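Local coordinates for protein glutathione S-transferase delta (Bombyx mori, PDB 3VK9) that probably transfers glutathione to electrophilic compounds, acting as a homodimeric delta-class glutathione transferase of the silkworm, at residues D4-P9 with P43-L48; G38-P43 with P50-P55; S83-D88 with L94-L99; K147-P152 with V156-L161. All coordinates share one frame; numbering follows the deposited sequence.

Contact 1. Residues D4-P9 with P43-L48; sequences DLYYVP and PEYLKL
Tyr-6 on strand 4-7 and Tyr-45 on helix 43-48 mark the closest approach of the two backbones, and with CA of Tyr-6 still 9.5 Å from CA of Tyr-45 the contact is made by side chains alone. The two rings form an offset edge-to-face pair, the edge of Tyr-45 turned to the face of Tyr-6, with planes at 89° and centroids 5.7 Å apart. The side chains slide past each other in opposite directions, which brings CE1 of Tyr-45 to 3.9 Å from CB of Tyr-6, near the root of that side chain. Tyr-45 reaches this far because its CG lies anti to the backbone N (chi1 -163°), sending the ring out from the helix. Nearer the phenol end, Leu-48 crosses Tyr-6 at about a right angle, its CD1 3.6 Å from CZ of Tyr-6. Both hydroxyls are engaged outside the pair: that of Tyr-6 with Lys-31 NZ, that of Tyr-45 with Thr-53 O and Thr-56 OG1. An alanine at Tyr-6 would remove the ring, and is likely to leave the edge of Tyr-45 and the methyl of Leu-48 without their aromatic partner and Lys-31 without its hydroxyl. A short helix packed by its aromatic and aliphatic residues against an inner strand of a mixed sheet belongs to the thioredoxin-like N-terminal domain of glutathione transferases.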
loop_
_atom_site.group_PDB
_atom_site.type_symbol
_atom_site.label_atom_id
_atom_site.label_comp_id
_atom_site.label_asym_id
_atom_site.label_seq_id
_atom_site.Cartn_x
_atom_site.Cartn_y
_atom_site.Cartn_z
ATOM N N ASP A 4 -1.116 -9.554 21.039
ATOM C CA ASP A 4 -0.875 -10.774 20.262
ATOM C C ASP A 4 -0.485 -10.486 18.816
ATOM O O ASP A 4 -1.029 -9.580 18.197
ATOM C CB ASP A 4 -2.122 -11.668 20.274
ATOM C CG ASP A 4 -2.525 -12.099 21.675
ATOM O OD1 ASP A 4 -3.717 -12.429 21.866
ATOM O OD2 ASP A 4 -1.657 -12.089 22.582
ATOM N N LEU A 5 0.461 -11.259 18.294
ATOM C CA LEU A 5 0.779 -11.234 16.870
ATOM C C LEU A 5 0.641 -12.635 16.281
ATOM O O LEU A 5 1.416 -13.529 16.603
ATOM C CB LEU A 5 2.197 -10.716 16.628
ATOM C CG LEU A 5 2.538 -10.540 15.145
ATOM C CD1 LEU A 5 1.817 -9.321 14.598
ATOM C CD2 LEU A 5 4.049 -10.423 14.880
ATOM N N TYR A 6 -0.363 -12.824 15.435
ATOM C CA TYR A 6 -0.479 -14.039 14.626
ATOM C C TYR A 6 0.400 -13.933 13.387
ATOM O O TYR A 6 0.286 -12.973 12.640
ATOM C CB TYR A 6 -1.931 -14.250 14.219
ATOM C CG TYR A 6 -2.827 -14.446 15.413
ATOM C CD1 TYR A 6 -3.341 -13.353 16.103
ATOM C CD2 TYR A 6 -3.139 -15.724 15.869
ATOM C CE1 TYR A 6 -4.161 -13.525 17.210
ATOM C CE2 TYR A 6 -3.953 -15.902 16.984
ATOM C CZ TYR A 6 -4.461 -14.798 17.647
ATOM O OH TYR A 6 -5.275 -14.967 18.756
ATOM N N TYR A 7 1.258 -14.931 13.168
ATOM C CA TYR A 7 2.263 -14.875 12.122
ATOM C C TYR A 7 2.750 -16.271 11.694
ATOM O O TYR A 7 2.445 -17.286 12.336
ATOM C CB TYR A 7 3.483 -14.097 12.652
ATOM C CG TYR A 7 4.402 -14.983 13.470
ATOM C CD1 TYR A 7 3.956 -15.576 14.645
ATOM C CD2 TYR A 7 5.699 -15.257 13.044
ATOM C CE1 TYR A 7 4.785 -16.420 15.386
ATOM C CE2 TYR A 7 6.538 -16.092 13.783
ATOM C CZ TYR A 7 6.071 -16.666 14.949
ATOM O OH TYR A 7 6.895 -17.486 15.674
ATOM N N VAL A 8 3.511 -16.298 10.602
ATOM C CA VAL A 8 4.411 -17.401 10.285
ATOM C C VAL A 8 5.747 -16.743 9.968
ATOM O O VAL A 8 5.770 -15.635 9.436
ATOM C CB VAL A 8 3.941 -18.248 9.071
ATOM C CG1 VAL A 8 2.702 -19.045 9.420
ATOM C CG2 VAL A 8 3.686 -17.372 7.869
ATOM N N PRO A 9 6.860 -17.406 10.311
ATOM C CA PRO A 9 8.182 -16.782 10.152
ATOM C C PRO A 9 8.610 -16.557 8.700
ATOM O O PRO A 9 9.397 -15.652 8.460
ATOM C CB PRO A 9 9.128 -17.772 10.849
ATOM C CG PRO A 9 8.410 -19.061 10.829
ATOM C CD PRO A 9 6.948 -18.730 10.950
ATOM N N PRO A 43 -13.411 -20.291 11.398
ATOM C CA PRO A 43 -14.196 -19.153 11.907
ATOM C C PRO A 43 -13.480 -18.345 12.995
ATOM O O PRO A 43 -13.509 -17.123 12.967
ATOM C CB PRO A 43 -15.472 -19.821 12.468
ATOM C CG PRO A 43 -15.575 -21.115 11.697
ATOM C CD PRO A 43 -14.142 -21.566 11.517
ATOM N N GLU A 44 -12.839 -19.015 13.941
ATOM C CA GLU A 44 -12.140 -18.303 15.006
ATOM C C GLU A 44 -11.086 -17.327 14.475
ATOM O O GLU A 44 -10.931 -16.226 15.013
ATOM C CB GLU A 44 -11.536 -19.281 16.012
ATOM C CG GLU A 44 -12.567 -19.763 17.037
ATOM C CD GLU A 44 -12.915 -18.686 18.062
ATOM O OE1 GLU A 44 -14.121 -18.437 18.295
ATOM O OE2 GLU A 44 -11.973 -18.092 18.641
ATOM N N TYR A 45 -10.378 -17.712 13.413
ATOM C CA TYR A 45 -9.420 -16.795 12.813
ATOM C C TYR A 45 -10.088 -15.720 11.954
ATOM O O TYR A 45 -9.675 -14.549 11.973
ATOM C CB TYR A 45 -8.357 -17.530 11.995
ATOM C CG TYR A 45 -7.152 -16.654 11.727
ATOM C CD1 TYR A 45 -6.061 -16.644 12.607
ATOM C CD2 TYR A 45 -7.104 -15.826 10.605
ATOM C CE1 TYR A 45 -4.952 -15.825 12.371
ATOM C CE2 TYR A 45 -5.994 -15.012 10.351
ATOM C CZ TYR A 45 -4.918 -15.023 11.230
ATOM O OH TYR A 45 -3.814 -14.212 10.974
ATOM N N LEU A 46 -11.114 -16.109 11.204
ATOM C CA LEU A 46 -11.859 -15.136 10.402
ATOM C C LEU A 46 -12.447 -14.043 11.280
ATOM O O LEU A 46 -12.477 -12.881 10.875
ATOM C CB LEU A 46 -12.962 -15.800 9.581
ATOM C CG LEU A 46 -12.409 -16.806 8.579
ATOM C CD1 LEU A 46 -13.525 -17.657 7.965
ATOM C CD2 LEU A 46 -11.569 -16.110 7.511
ATOM N N LYS A 47 -12.920 -14.424 12.469
ATOM C CA LYS A 47 -13.375 -13.451 13.459
ATOM C C LYS A 47 -12.344 -12.335 13.660
ATOM O O LYS A 47 -12.691 -11.157 13.702
ATOM C CB LYS A 47 -13.651 -14.131 14.805
ATOM C CG LYS A 47 -14.111 -13.156 15.888
ATOM C CD LYS A 47 -14.543 -13.888 17.135
ATOM C CE LYS A 47 -15.014 -12.902 18.205
ATOM N NZ LYS A 47 -13.904 -12.029 18.708
ATOM N N LEU A 48 -11.075 -12.721 13.786
ATOM C CA LEU A 48 -10.001 -11.770 14.023
ATOM C C LEU A 48 -9.623 -11.050 12.729
ATOM O O LEU A 48 -9.347 -9.852 12.720
ATOM C CB LEU A 48 -8.782 -12.499 14.612
ATOM C CG LEU A 48 -9.037 -13.200 15.957
ATOM C CD1 LEU A 48 -7.759 -13.857 16.483
ATOM C CD2 LEU A 48 -9.598 -12.208 16.959
#

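Contact 2. Residues G38-P43 with P50-P55; sequences GEQLKP and PQHTVP
Water 1 joins the side chains of His-52 and Gln-40, lying 3.1 Å from ND1 of His-52 and accepting a weak bond from NE2 of Gln-40. The two segments are the loops that lead into and out of helix 43-48 in the thioredoxin-like domain, and the second runs on to the cis peptide bond before Pro-55, the cis-proline typical of this fold. Their backbones come together at Gln-40 and His-52, whose CA atoms are 5.2 Å apart. Packing is tight here: the carbonyl O of Gln-40 sits only 3.0 Å from CB of His-52, while CG of Gln-40 lies 3.4 Å from the carbonyl O of His-52. His-52 has left-handed backbone angles, and its CG stands between the backbone N and the carbonyl carbon (chi1 58°), a rotamer that swings the imidazole across to the 3-10 segment 39-41. There the ring receives Leu-41 over one face and the water at its edge, in plane. With an alanine here the imidazole would be gone, and the methyl of Leu-41 would probably lose its aromatic surface and the water one of its two side-chain partners. The neighbouring Gln-51 takes part in the dimer interface, its NE2 hydrogen-bonded to Thr-105 OG1 of the second subunit. The Leu-41 contact is a CH-pi interaction, with CD2 of Leu-41 3.6 Å from the centroid of the His-52 ring and 13° off its normal.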
loop_
_atom_site.group_PDB
_atom_site.type_symbol
_atom_site.label_atom_id
_atom_site.label_comp_id
_atom_site.label_asym_id
_atom_site.label_seq_id
_atom_site.Cartn_x
_atom_site.Cartn_y
_atom_site.Cartn_z
ATOM N N GLY A 38 -4.388 -24.445 6.710
ATOM C CA GLY A 38 -5.587 -23.633 6.619
ATOM C C GLY A 38 -6.229 -23.223 7.932
ATOM O O GLY A 38 -7.438 -22.995 7.985
ATOM N N GLU A 39 -5.430 -23.119 8.990
ATOM C CA GLU A 39 -5.938 -22.638 10.270
ATOM C C GLU A 39 -6.553 -21.237 10.099
ATOM O O GLU A 39 -7.520 -20.894 10.767
ATOM C CB GLU A 39 -4.832 -22.625 11.341
ATOM C CG GLU A 39 -5.248 -21.915 12.633
ATOM C CD GLU A 39 -4.108 -21.694 13.629
ATOM O OE1 GLU A 39 -2.979 -22.174 13.389
ATOM O OE2 GLU A 39 -4.347 -21.020 14.658
ATOM N N GLN A 40 -5.995 -20.446 9.183
ATOM C CA GLN A 40 -6.465 -19.077 8.966
ATOM C C GLN A 40 -7.866 -19.023 8.357
ATOM O O GLN A 40 -8.472 -17.951 8.296
ATOM C CB GLN A 40 -5.508 -18.300 8.050
ATOM C CG GLN A 40 -5.582 -18.710 6.571
ATOM C CD GLN A 40 -4.775 -19.982 6.240
ATOM O OE1 GLN A 40 -4.358 -20.730 7.132
ATOM N NE2 GLN A 40 -4.552 -20.216 4.947
ATOM N N LEU A 41 -8.368 -20.163 7.887
ATOM C CA LEU A 41 -9.657 -20.183 7.206
ATOM C C LEU A 41 -10.789 -20.562 8.150
ATOM O O LEU A 41 -11.949 -20.488 7.776
ATOM C CB LEU A 41 -9.644 -21.122 5.993
ATOM C CG LEU A 41 -8.595 -20.912 4.891
ATOM C CD1 LEU A 41 -8.648 -22.065 3.887
ATOM C CD2 LEU A 41 -8.781 -19.572 4.188
ATOM N N LYS A 42 -10.456 -20.951 9.379
ATOM C CA LYS A 42 -11.482 -21.383 10.325
ATOM C C LYS A 42 -12.154 -20.151 10.930
ATOM O O LYS A 42 -11.535 -19.099 10.991
ATOM C CB LYS A 42 -10.876 -22.246 11.433
ATOM C CG LYS A 42 -10.227 -23.553 10.972
ATOM C CD LYS A 42 -9.867 -24.416 12.180
ATOM C CE LYS A 42 -8.849 -25.502 11.842
ATOM N NZ LYS A 42 -9.269 -26.375 10.703
ATOM N N PRO A 43 -13.411 -20.291 11.398
ATOM C CA PRO A 43 -14.196 -19.153 11.907
ATOM C C PRO A 43 -13.480 -18.345 12.995
ATOM O O PRO A 43 -13.509 -17.123 12.967
ATOM C CB PRO A 43 -15.472 -19.821 12.468
ATOM C CG PRO A 43 -15.575 -21.115 11.697
ATOM C CD PRO A 43 -14.142 -21.566 11.517
ATOM N N PRO A 50 -11.007 -11.318 8.732
ATOM C CA PRO A 50 -11.815 -11.892 7.652
ATOM C C PRO A 50 -11.039 -12.046 6.341
ATOM O O PRO A 50 -11.474 -12.767 5.452
ATOM C CB PRO A 50 -12.963 -10.884 7.502
ATOM C CG PRO A 50 -12.465 -9.617 8.153
ATOM C CD PRO A 50 -11.580 -10.064 9.256
ATOM N N GLN A 51 -9.900 -11.375 6.220
ATOM C CA GLN A 51 -9.080 -11.522 5.023
ATOM C C GLN A 51 -8.168 -12.739 5.151
ATOM O O GLN A 51 -7.413 -13.056 4.232
ATOM C CB GLN A 51 -8.247 -10.258 4.775
ATOM C CG GLN A 51 -7.689 -10.184 3.365
ATOM C CD GLN A 51 -7.291 -8.781 2.973
ATOM O OE1 GLN A 51 -7.558 -7.819 3.703
ATOM N NE2 GLN A 51 -6.650 -8.653 1.809
ATOM N N HIS A 52 -8.248 -13.409 6.302
ATOM C CA HIS A 52 -7.475 -14.622 6.563
ATOM C C HIS A 52 -6.022 -14.589 6.089
ATOM O O HIS A 52 -5.567 -15.499 5.400
ATOM C CB HIS A 52 -8.195 -15.895 6.062
ATOM C CG HIS A 52 -8.514 -15.911 4.596
ATOM N ND1 HIS A 52 -7.585 -16.245 3.631
ATOM C CD2 HIS A 52 -9.680 -15.714 3.935
ATOM C CE1 HIS A 52 -8.154 -16.219 2.441
ATOM N NE2 HIS A 52 -9.426 -15.894 2.596
ATOM N N THR A 53 -5.305 -13.541 6.486
ATOM C CA THR A 53 -3.884 -13.396 6.181
ATOM C C THR A 53 -3.067 -13.299 7.465
ATOM O O THR A 53 -3.621 -13.179 8.570
ATOM C CB THR A 53 -3.624 -12.108 5.389
ATOM O OG1 THR A 53 -4.091 -10.986 6.149
ATOM C CG2 THR A 53 -4.335 -12.149 4.018
ATOM N N VAL A 54 -1.749 -13.357 7.312
ATOM C CA VAL A 54 -0.836 -12.988 8.390
ATOM C C VAL A 54 0.045 -11.870 7.874
ATOM O O VAL A 54 0.266 -11.769 6.670
ATOM C CB VAL A 54 0.025 -14.164 8.846
ATOM C CG1 VAL A 54 -0.843 -15.205 9.592
ATOM C CG2 VAL A 54 0.718 -14.793 7.670
ATOM N N PRO A 55 0.542 -11.015 8.782
ATOM C CA PRO A 55 0.316 -11.118 10.225
ATOM C C PRO A 55 -1.025 -10.532 10.640
ATOM O O PRO A 55 -1.600 -9.723 9.908
ATOM C CB PRO A 55 1.426 -10.239 10.793
ATOM C CG PRO A 55 1.553 -9.143 9.777
ATOM C CD PRO A 55 1.367 -9.840 8.442
HETATM O O HOH W 1 -4.854 -17.569 2.889
#

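Contact 3. Residues S83-D88 with L94-L99; sequences SLYPED and LVDQRL
A buried contact, apolar at Val-95 and polar at Asp-96, folds the linker segment 83-88 back on the first long helix of the all-helical domain through Tyr-85 and Pro-86. In the glutathione transferase fold this linker joins the thioredoxin-like domain, which closes here with helix 67-78, to the helical domain that opens with helix 89-119. The first turns of the helix bring the chain back past the loop, and CA of Tyr-85 comes within 7.2 Å of CA of Val-95. Tyr-85 carries most of the linker's share of the contact: its CG is anti to the backbone N (chi1 -166°), which sends the ring across the helix with one edge turned to it. CG1 of Val-95 meets that edge in the ring plane, 3.8 Å from CD1 of Tyr-85. The second methyl of Val-95, CG2, rests more loosely on the pyrrolidine ring, 4.2 Å from CD of Pro-86, so that the valine spans both linker residues. Other surfaces close in on the tyrosine, which touches Thr-72, Val-75 and Asn-76 of helix 67-78 and makes a cation-pi contact with Arg-92. Asp-96 also packs on Thr-72 of the second subunit, which places the contact beside the dimer interface. The hydroxyl OH of Tyr-85 donates a short bond of 2.6 Å to OD1 of Asp-96, received on the syn lone pair, with ring and carboxylate planes 63° apart.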
loop_
_atom_site.group_PDB
_atom_site.type_symbol
_atom_site.label_atom_id
_atom_site.label_comp_id
_atom_site.label_asym_id
_atom_site.label_seq_id
_atom_site.Cartn_x
_atom_site.Cartn_y
_atom_site.Cartn_z
ATOM N N SER A 83 12.829 8.111 15.708
ATOM C CA SER A 83 13.435 8.250 14.384
ATOM C C SER A 83 12.980 7.124 13.446
ATOM O O SER A 83 13.077 7.241 12.235
ATOM C CB SER A 83 14.969 8.251 14.498
ATOM O OG SER A 83 15.430 6.997 14.976
ATOM N N LEU A 84 12.469 6.032 14.004
ATOM C CA LEU A 84 11.944 4.954 13.166
ATOM C C LEU A 84 10.691 5.363 12.398
ATOM O O LEU A 84 10.340 4.720 11.423
ATOM C CB LEU A 84 11.602 3.723 13.996
ATOM C CG LEU A 84 12.734 2.956 14.655
ATOM C CD1 LEU A 84 12.162 2.157 15.819
ATOM C CD2 LEU A 84 13.427 2.049 13.641
ATOM N N TYR A 85 9.995 6.393 12.868
ATOM C CA TYR A 85 8.807 6.887 12.166
ATOM C C TYR A 85 8.596 8.343 12.561
ATOM O O TYR A 85 7.697 8.664 13.338
ATOM C CB TYR A 85 7.573 6.022 12.487
ATOM C CG TYR A 85 6.387 6.243 11.564
ATOM C CD1 TYR A 85 6.543 6.232 10.171
ATOM C CD2 TYR A 85 5.100 6.427 12.076
ATOM C CE1 TYR A 85 5.462 6.426 9.320
ATOM C CE2 TYR A 85 4.004 6.615 11.227
ATOM C CZ TYR A 85 4.197 6.613 9.856
ATOM O OH TYR A 85 3.120 6.802 9.019
ATOM N N PRO A 86 9.471 9.230 12.061
ATOM C CA PRO A 86 9.525 10.623 12.528
ATOM C C PRO A 86 8.195 11.353 12.315
ATOM O O PRO A 86 7.522 11.111 11.312
ATOM C CB PRO A 86 10.642 11.239 11.669
ATOM C CG PRO A 86 10.735 10.349 10.474
ATOM C CD PRO A 86 10.448 8.970 10.990
ATOM N N GLU A 87 7.836 12.224 13.255
ATOM C CA GLU A 87 6.594 13.001 13.189
ATOM C C GLU A 87 6.624 14.175 12.196
ATOM O O GLU A 87 5.565 14.637 11.732
ATOM C CB GLU A 87 6.243 13.531 14.576
ATOM C CG GLU A 87 5.915 12.445 15.592
ATOM C CD GLU A 87 5.530 13.020 16.940
ATOM O OE1 GLU A 87 6.414 13.585 17.623
ATOM O OE2 GLU A 87 4.338 12.924 17.300
ATOM N N ASP A 88 7.811 14.694 11.893
ATOM C CA ASP A 88 7.877 15.765 10.913
ATOM C C ASP A 88 7.166 15.315 9.644
ATOM O O ASP A 88 7.503 14.277 9.086
ATOM C CB ASP A 88 9.307 16.138 10.556
ATOM C CG ASP A 88 9.363 17.129 9.407
ATOM O OD1 ASP A 88 9.142 18.325 9.651
ATOM O OD2 ASP A 88 9.607 16.715 8.260
ATOM N N LEU A 94 7.979 10.781 3.424
ATOM C CA LEU A 94 8.956 9.977 2.695
ATOM C C LEU A 94 8.912 8.507 3.130
ATOM O O LEU A 94 9.025 7.597 2.297
ATOM C CB LEU A 94 10.371 10.544 2.869
ATOM C CG LEU A 94 11.450 9.815 2.073
ATOM C CD1 LEU A 94 11.060 9.799 0.596
ATOM C CD2 LEU A 94 12.826 10.477 2.285
ATOM N N VAL A 95 8.776 8.278 4.433
ATOM C CA VAL A 95 8.647 6.920 4.947
ATOM C C VAL A 95 7.365 6.282 4.395
ATOM O O VAL A 95 7.386 5.192 3.826
ATOM C CB VAL A 95 8.602 6.872 6.501
ATOM C CG1 VAL A 95 8.365 5.431 6.967
ATOM C CG2 VAL A 95 9.863 7.442 7.118
ATOM N N ASP A 96 6.245 6.963 4.558
ATOM C CA ASP A 96 4.984 6.476 3.985
ATOM C C ASP A 96 5.110 6.177 2.477
ATOM O O ASP A 96 4.663 5.126 2.001
ATOM C CB ASP A 96 3.834 7.486 4.231
ATOM C CG ASP A 96 3.414 7.556 5.696
ATOM O OD1 ASP A 96 3.541 6.548 6.417
ATOM O OD2 ASP A 96 2.933 8.620 6.125
ATOM N N GLN A 97 5.695 7.106 1.721
ATOM C CA GLN A 97 5.891 6.871 0.290
ATOM C C GLN A 97 6.605 5.549 0.051
ATOM O O GLN A 97 6.176 4.750 -0.785
ATOM C CB GLN A 97 6.687 7.990 -0.398
ATOM C CG GLN A 97 7.077 7.589 -1.807
ATOM C CD GLN A 97 7.647 8.716 -2.618
ATOM O OE1 GLN A 97 7.728 9.851 -2.157
ATOM N NE2 GLN A 97 8.058 8.409 -3.836
ATOM N N ARG A 98 7.690 5.317 0.784
ATOM C CA ARG A 98 8.467 4.092 0.584
ATOM C C ARG A 98 7.644 2.858 0.964
ATOM O O ARG A 98 7.783 1.809 0.338
ATOM C CB ARG A 98 9.801 4.118 1.353
ATOM C CG ARG A 98 10.743 5.253 0.956
ATOM C CD ARG A 98 11.136 5.196 -0.517
ATOM N NE ARG A 98 12.218 6.133 -0.800
ATOM C CZ ARG A 98 12.161 7.096 -1.709
ATOM N NH1 ARG A 98 11.090 7.239 -2.468
ATOM N NH2 ARG A 98 13.193 7.906 -1.871
ATOM N N LEU A 99 6.792 2.982 1.984
ATOM C CA LEU A 99 5.913 1.873 2.363
ATOM C C LEU A 99 4.933 1.512 1.237
ATOM O O LEU A 99 4.735 0.332 0.941
ATOM C CB LEU A 99 5.183 2.156 3.687
ATOM C CG LEU A 99 6.058 2.144 4.956
ATOM C CD1 LEU A 99 5.275 2.677 6.172
ATOM C CD2 LEU A 99 6.637 0.749 5.218
#

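Contact 4. Residues K147-P152 with V156-L161; sequences KYVAGP and VADLSL
Asp-158 places CG anti to its carbonyl carbon, which brings the carboxylate to the backbone of loop 147-152, while Val-149, with CG1 between its backbone N and carbonyl carbon (chi1 82°), spreads its two methyls over helix 156-167. The backbone N of Val-149 donates to OD1 of Asp-158 at 2.9 Å, with an N-H...O angle of 159°, meeting the oxygen on its syn side and 15° out of the carboxylate plane. OD2 of Asp-158 serves the next peptide indirectly: it takes a 2.6 Å bond from water 2, which accepts in turn from the backbone N of Ala-150. Trp-184 NE1 also reaches OD1, and Thr-155 N reaches OD2, so four bonds grip this buried group and would be expected to favour its charged form. Together with the bond from Ala-157 N to Thr-155 OG1, the Thr-155 to Asp-158 pairing is consistent with the N-terminal capping box known at this helix in glutathione transferases. Tyr-148 crosses Asp-158 at about a right angle, its CB 3.5 Å from OD1 of Asp-158. The remaining contacts are apolar. CG1 of Val-149 lies 3.8 Å from CB of Ala-157, CG2 of Val-149 meets CD1 of Leu-161 at 3.8 Å, and CB of Ala-150 touches CB of Ala-157 at a looser 4.2 Å.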
loop_
_atom_site.group_PDB
_atom_site.type_symbol
_atom_site.label_atom_id
_atom_site.label_comp_id
_atom_site.label_asym_id
_atom_site.label_seq_id
_atom_site.Cartn_x
_atom_site.Cartn_y
_atom_site.Cartn_z
ATOM N N LYS A 147 22.186 6.590 2.858
ATOM C CA LYS A 147 22.433 5.427 3.711
ATOM C C LYS A 147 21.201 4.541 3.847
ATOM O O LYS A 147 21.294 3.316 3.795
ATOM C CB LYS A 147 22.847 5.896 5.107
ATOM C CG LYS A 147 23.405 4.802 6.015
ATOM C CD LYS A 147 23.722 5.401 7.386
ATOM C CE LYS A 147 24.880 4.727 8.099
ATOM N NZ LYS A 147 24.577 3.342 8.508
ATOM N N TYR A 148 20.050 5.175 4.057
ATOM C CA TYR A 148 18.796 4.461 4.247
ATOM C C TYR A 148 17.790 4.925 3.210
ATOM O O TYR A 148 18.034 5.878 2.478
ATOM C CB TYR A 148 18.256 4.691 5.665
ATOM C CG TYR A 148 19.105 4.077 6.759
ATOM C CD1 TYR A 148 19.122 2.698 6.953
ATOM C CD2 TYR A 148 19.893 4.867 7.595
ATOM C CE1 TYR A 148 19.890 2.120 7.949
ATOM C CE2 TYR A 148 20.676 4.295 8.613
ATOM C CZ TYR A 148 20.668 2.913 8.777
ATOM O OH TYR A 148 21.423 2.307 9.766
ATOM N N VAL A 149 16.647 4.258 3.161
ATOM C CA VAL A 149 15.738 4.413 2.037
ATOM C C VAL A 149 14.812 5.624 2.207
ATOM O O VAL A 149 14.240 6.121 1.239
ATOM C CB VAL A 149 14.932 3.103 1.794
ATOM C CG1 VAL A 149 13.739 3.012 2.748
ATOM C CG2 VAL A 149 14.486 2.998 0.340
ATOM N N ALA A 150 14.672 6.106 3.435
ATOM C CA ALA A 150 13.766 7.228 3.683
ATOM C C ALA A 150 14.349 8.175 4.729
ATOM O O ALA A 150 13.784 8.390 5.809
ATOM C CB ALA A 150 12.393 6.726 4.100
ATOM N N GLY A 151 15.496 8.739 4.398
ATOM C CA GLY A 151 16.105 9.710 5.275
ATOM C C GLY A 151 17.393 9.186 5.863
ATOM O O GLY A 151 17.838 8.087 5.524
ATOM N N PRO A 152 17.995 9.976 6.754
ATOM C CA PRO A 152 19.297 9.648 7.336
ATOM C C PRO A 152 19.255 8.531 8.387
ATOM O O PRO A 152 20.298 7.977 8.692
ATOM C CB PRO A 152 19.737 10.977 7.966
ATOM C CG PRO A 152 18.457 11.700 8.258
ATOM C CD PRO A 152 17.542 11.333 7.126
ATOM N N VAL A 156 10.912 2.373 9.695
ATOM C CA VAL A 156 10.063 1.244 9.390
ATOM C C VAL A 156 10.019 0.959 7.884
ATOM O O VAL A 156 9.682 -0.155 7.483
ATOM C CB VAL A 156 8.630 1.439 9.946
ATOM C CG1 VAL A 156 8.640 1.331 11.463
ATOM C CG2 VAL A 156 8.061 2.785 9.488
ATOM N N ALA A 157 10.339 1.958 7.054
ATOM C CA ALA A 157 10.428 1.732 5.613
ATOM C C ALA A 157 11.573 0.785 5.236
ATOM O O ALA A 157 11.400 -0.087 4.391
ATOM C CB ALA A 157 10.550 3.053 4.851
ATOM N N ASP A 158 12.747 0.972 5.837
ATOM C CA ASP A 158 13.845 0.026 5.622
ATOM C C ASP A 158 13.424 -1.397 6.040
ATOM O O ASP A 158 13.674 -2.380 5.347
ATOM C CB ASP A 158 15.100 0.462 6.401
ATOM C CG ASP A 158 15.612 1.846 5.982
ATOM O OD1 ASP A 158 16.162 1.972 4.866
ATOM O OD2 ASP A 158 15.476 2.802 6.775
ATOM N N LEU A 159 12.784 -1.506 7.188
ATOM C CA LEU A 159 12.483 -2.812 7.743
ATOM C C LEU A 159 11.453 -3.576 6.891
ATOM O O LEU A 159 11.579 -4.778 6.656
ATOM C CB LEU A 159 12.002 -2.665 9.195
ATOM C CG LEU A 159 12.937 -1.945 10.178
ATOM C CD1 LEU A 159 12.325 -1.894 11.607
ATOM C CD2 LEU A 159 14.301 -2.600 10.204
ATOM N N SER A 160 10.435 -2.870 6.433
ATOM C CA SER A 160 9.437 -3.471 5.551
ATOM C C SER A 160 10.071 -3.825 4.202
ATOM O O SER A 160 9.879 -4.924 3.689
ATOM C CB SER A 160 8.248 -2.524 5.366
ATOM O OG SER A 160 7.254 -3.117 4.562
ATOM N N LEU A 161 10.841 -2.895 3.641
ATOM C CA LEU A 161 11.470 -3.137 2.343
ATOM C C LEU A 161 12.505 -4.253 2.395
ATOM O O LEU A 161 12.654 -5.014 1.434
ATOM C CB LEU A 161 12.089 -1.857 1.756
ATOM C CG LEU A 161 11.145 -1.004 0.886
ATOM C CD1 LEU A 161 11.697 0.413 0.637
ATOM C CD2 LEU A 161 10.784 -1.690 -0.444
HETATM O O HOH W 2 14.832 5.234 6.259
#

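How the contacts relate
Contacts 1 and 2 both hold helix 43-48 in the thioredoxin-like domain, the partly buried contact 1 by aromatic packing on the sheet and the surface contact 2 by joining the loops at its two ends; they share Pro-43, their centres about 6 Å apart. Contacts 3 and 4 lie some 27 to 29 Å from them, centre to centre, and are buried in the helical part. There they touch through probable hydrogen bonds, Arg-98 NE to Val-149 O and Val-156 N to Leu-84 O. Chemistry follows place: contact 2 relies on a water and a CH-pi contact, whereas contacts 3 and 4 each bury an aspartate bonded across the contact. Contacts 2 and 3 also touch the second subunit.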